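Local coordinates for peptidase S9 prolyl oligopeptidase catalytic domain-containing protein (Pyrococcus horikoshii, PDB 4HXF) that probably acts as a serine peptidase of the acylaminoacyl peptidase type, assembling into a self-compartmentalizing hexamer that selects its substrates, at residues I491-T496 with K524-F529. Residues are numbered along the deposited sequence; the frame is centred on the assembly and turned at random.
With Y3A (N-[(benzyloxy)carbonyl]glycyl-N-[(2S,3R)-4-chloro-3-hydroxy-1-phenylbutan-2-yl]glycinamide), chain B.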
loop_
_atom_site.group_PDB
_atom_site.type_symbol
_atom_site.label_atom_id
_atom_site.label_comp_id
_atom_site.label_asym_id
_atom_site.label_seq_id
_atom_site.Cartn_x
_atom_site.Cartn_y
_atom_site.Cartn_z
ATOM N N ILE A 491 32.535 -19.659 25.427
ATOM C CA ILE A 491 33.536 -18.802 26.021
ATOM C C ILE A 491 34.916 -19.211 25.585
ATOM O O ILE A 491 35.274 -20.362 25.641
ATOM C CB ILE A 491 33.439 -18.864 27.586
ATOM C CG1 ILE A 491 32.066 -18.492 28.097
ATOM C CG2 ILE A 491 34.536 -17.951 28.202
ATOM C CD1 ILE A 491 31.219 -19.750 28.488
ATOM N N SER A 492 35.658 -18.216 25.117
ATOM C CA SER A 492 37.092 -18.266 24.866
ATOM C C SER A 492 37.932 -17.437 25.864
ATOM O O SER A 492 39.107 -17.791 26.007
ATOM C CB SER A 492 37.546 -17.924 23.426
ATOM O OG SER A 492 37.262 -16.594 23.072
ATOM N N TYR A 493 37.358 -16.387 26.443
ATOM C CA TYR A 493 38.065 -15.573 27.382
ATOM C C TYR A 493 37.244 -15.115 28.527
ATOM O O TYR A 493 36.303 -14.295 28.359
ATOM C CB TYR A 493 38.711 -14.357 26.648
ATOM C CG TYR A 493 39.640 -13.454 27.423
ATOM C CD1 TYR A 493 40.252 -13.893 28.644
ATOM C CD2 TYR A 493 40.043 -12.234 26.966
ATOM C CE1 TYR A 493 41.122 -13.109 29.349
ATOM C CE2 TYR A 493 40.911 -11.449 27.656
ATOM C CZ TYR A 493 41.459 -11.855 28.879
ATOM O OH TYR A 493 42.359 -11.106 29.522
ATOM N N TRP A 494 37.537 -15.635 29.740
ATOM C CA TRP A 494 36.715 -15.264 30.871
ATOM C C TRP A 494 36.700 -13.788 31.217
ATOM O O TRP A 494 35.676 -13.290 31.774
ATOM C CB TRP A 494 37.067 -16.099 32.116
ATOM C CG TRP A 494 36.755 -17.547 31.901
ATOM C CD1 TRP A 494 37.644 -18.596 31.777
ATOM C CD2 TRP A 494 35.430 -18.120 31.858
ATOM N NE1 TRP A 494 36.930 -19.784 31.635
ATOM C CE2 TRP A 494 35.606 -19.523 31.614
ATOM C CE3 TRP A 494 34.167 -17.600 31.916
ATOM C CZ2 TRP A 494 34.539 -20.415 31.546
ATOM C CZ3 TRP A 494 33.098 -18.492 31.850
ATOM C CH2 TRP A 494 33.296 -19.862 31.631
ATOM N N LEU A 495 37.756 -13.034 30.982
ATOM C CA LEU A 495 37.749 -11.678 31.461
ATOM C C LEU A 495 36.707 -10.856 30.719
ATOM O O LEU A 495 35.981 -10.049 31.321
ATOM C CB LEU A 495 39.102 -10.960 31.313
ATOM C CG LEU A 495 39.204 -9.628 32.028
ATOM C CD1 LEU A 495 39.017 -9.692 33.534
ATOM C CD2 LEU A 495 40.519 -8.921 31.820
ATOM N N THR A 496 36.547 -11.072 29.391
ATOM C CA THR A 496 35.483 -10.379 28.674
ATOM C C THR A 496 34.093 -10.875 29.016
ATOM O O THR A 496 33.093 -10.173 28.862
ATOM C CB THR A 496 35.731 -10.327 27.153
ATOM O OG1 THR A 496 35.671 -11.653 26.651
ATOM C CG2 THR A 496 37.097 -9.663 26.900
ATOM N N LYS A 524 44.502 -18.227 32.712
ATOM C CA LYS A 524 44.885 -19.603 32.806
ATOM C C LYS A 524 43.800 -20.600 32.345
ATOM O O LYS A 524 44.146 -21.656 31.783
ATOM C CB LYS A 524 45.317 -20.027 34.255
ATOM C CG LYS A 524 45.588 -21.497 34.455
ATOM C CD LYS A 524 45.901 -21.936 35.927
ATOM C CE LYS A 524 45.742 -23.479 36.104
ATOM N NZ LYS A 524 45.755 -23.959 37.541
ATOM N N LEU A 525 42.552 -20.301 32.632
ATOM C CA LEU A 525 41.498 -21.185 32.253
ATOM C C LEU A 525 40.718 -20.765 30.984
ATOM O O LEU A 525 39.601 -21.233 30.736
ATOM C CB LEU A 525 40.522 -21.355 33.397
ATOM C CG LEU A 525 41.256 -21.791 34.663
ATOM C CD1 LEU A 525 40.206 -21.752 35.837
ATOM C CD2 LEU A 525 41.978 -23.145 34.491
ATOM N N SER A 526 41.334 -19.886 30.158
ATOM C CA SER A 526 40.690 -19.392 28.965
ATOM C C SER A 526 41.307 -19.991 27.708
ATOM O O SER A 526 42.515 -19.820 27.487
ATOM C CB SER A 526 40.842 -17.845 28.899
ATOM O OG SER A 526 39.961 -17.190 29.865
ATOM N N PRO A 527 40.497 -20.616 26.865
ATOM C CA PRO A 527 41.009 -21.214 25.585
ATOM C C PRO A 527 41.810 -20.240 24.685
ATOM O O PRO A 527 42.747 -20.712 24.056
ATOM C CB PRO A 527 39.750 -21.706 24.873
ATOM C CG PRO A 527 38.799 -21.984 26.028
ATOM C CD PRO A 527 39.114 -21.020 27.105
ATOM N N LEU A 528 41.420 -18.971 24.682
ATOM C CA LEU A 528 42.067 -17.996 23.814
ATOM C C LEU A 528 43.573 -18.044 23.918
ATOM O O LEU A 528 44.289 -17.979 22.898
ATOM C CB LEU A 528 41.544 -16.563 24.084
ATOM C CG LEU A 528 41.989 -15.524 23.054
ATOM C CD1 LEU A 528 41.244 -15.786 21.782
ATOM C CD2 LEU A 528 41.610 -14.092 23.585
ATOM N N PHE A 529 44.081 -18.186 25.121
ATOM C CA PHE A 529 45.512 -18.083 25.358
ATOM C C PHE A 529 46.295 -19.326 24.898
ATOM O O PHE A 529 47.552 -19.314 24.844
ATOM C CB PHE A 529 45.775 -17.809 26.806
ATOM C CG PHE A 529 45.327 -16.496 27.196
ATOM C CD1 PHE A 529 44.046 -16.253 27.559
ATOM C CD2 PHE A 529 46.161 -15.395 26.966
ATOM C CE1 PHE A 529 43.594 -14.997 27.802
ATOM C CE2 PHE A 529 45.721 -14.074 27.181
ATOM C CZ PHE A 529 44.410 -13.886 27.656
HETATM N N3 Y3A B . 22.690 -20.029 33.395
HETATM C CA3 Y3A B . 24.160 -20.077 33.279
HETATM C C3 Y3A B . 24.462 -19.650 31.838
HETATM O O3 Y3A B . 23.747 -19.020 31.085
HETATM C C4 Y3A B . 25.481 -21.163 28.968
HETATM O O4 Y3A B . 25.910 -22.372 29.480
HETATM C CA4 Y3A B . 26.051 -20.058 29.840
HETATM N N4 Y3A B . 25.673 -20.408 31.235
HETATM C CB4 Y3A B . 27.602 -20.028 29.970
HETATM C CG4 Y3A B . 28.112 -18.937 30.852
HETATM C CD1 Y3A B . 27.966 -17.564 30.599
HETATM C CD2 Y3A B . 28.851 -19.277 31.977
HETATM C CE1 Y3A B . 28.474 -16.581 31.427
HETATM C CE2 Y3A B . 29.363 -18.304 32.823
HETATM C CZ4 Y3A B . 29.154 -16.985 32.567
HETATM C C15 Y3A B . 24.005 -20.944 28.466
#
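Phe529 drives its edge into one face of the Tyr493 ring, a T-shaped stack with centroids 5.0 Å apart and planes at 77°. It sits in the alpha/beta-hydrolase domain, where the turn leading into helix 494-500 packs against the loop that follows helix 521-524. Phe529 CE1 comes down near the rim of the tyrosine ring, 3.5 Å from Tyr493 CE1, while Ser526 OG lies at the edge of that ring, close to its plane, and Leu528 CD2 approaches obliquely. With CG anti to the backbone N (chi1 -173°), the phenol extends past these residues until its hydroxyl reaches a hydrogen bond with Tyr493 OH of a second subunit, so the stack also lies beside a subunit interface. Were Tyr493 replaced by an alanine, the edge of Phe529 would probably lose the face it meets, and the second subunit's tyrosine hydroxyl its hydrogen-bond mate. Two nearly straight hydrogen bonds join the segments, one between backbones and one from a backbone N-H to a side-chain hydroxyl. Ser492 O accepts from Leu528 N at 2.9 Å, the donor tilted 18° from the carbonyl plane. Trp494 N, in the first turn of its helix, gives its hydrogen to Ser526 OG, also at 2.9 Å; this hydroxyl is bonded to Tyr522 O as well, which ties the helix start to helix 521-524. The Trp494 indole bridges this joint and the inhibitor pocket. Ile491 CG2 covers the centre of one indole face, and at the far edge CZ3 lies 3.9 Å from CE2 of the Y3A phenyl ring, with Ile491 CD1 equally close to Y3A CB4. On the pyrrole side, Trp494 NE1 makes a weak, bent hydrogen bond of 3.2 Å to Leu525 O, a carbonyl that also accepts from Tyr470 OH.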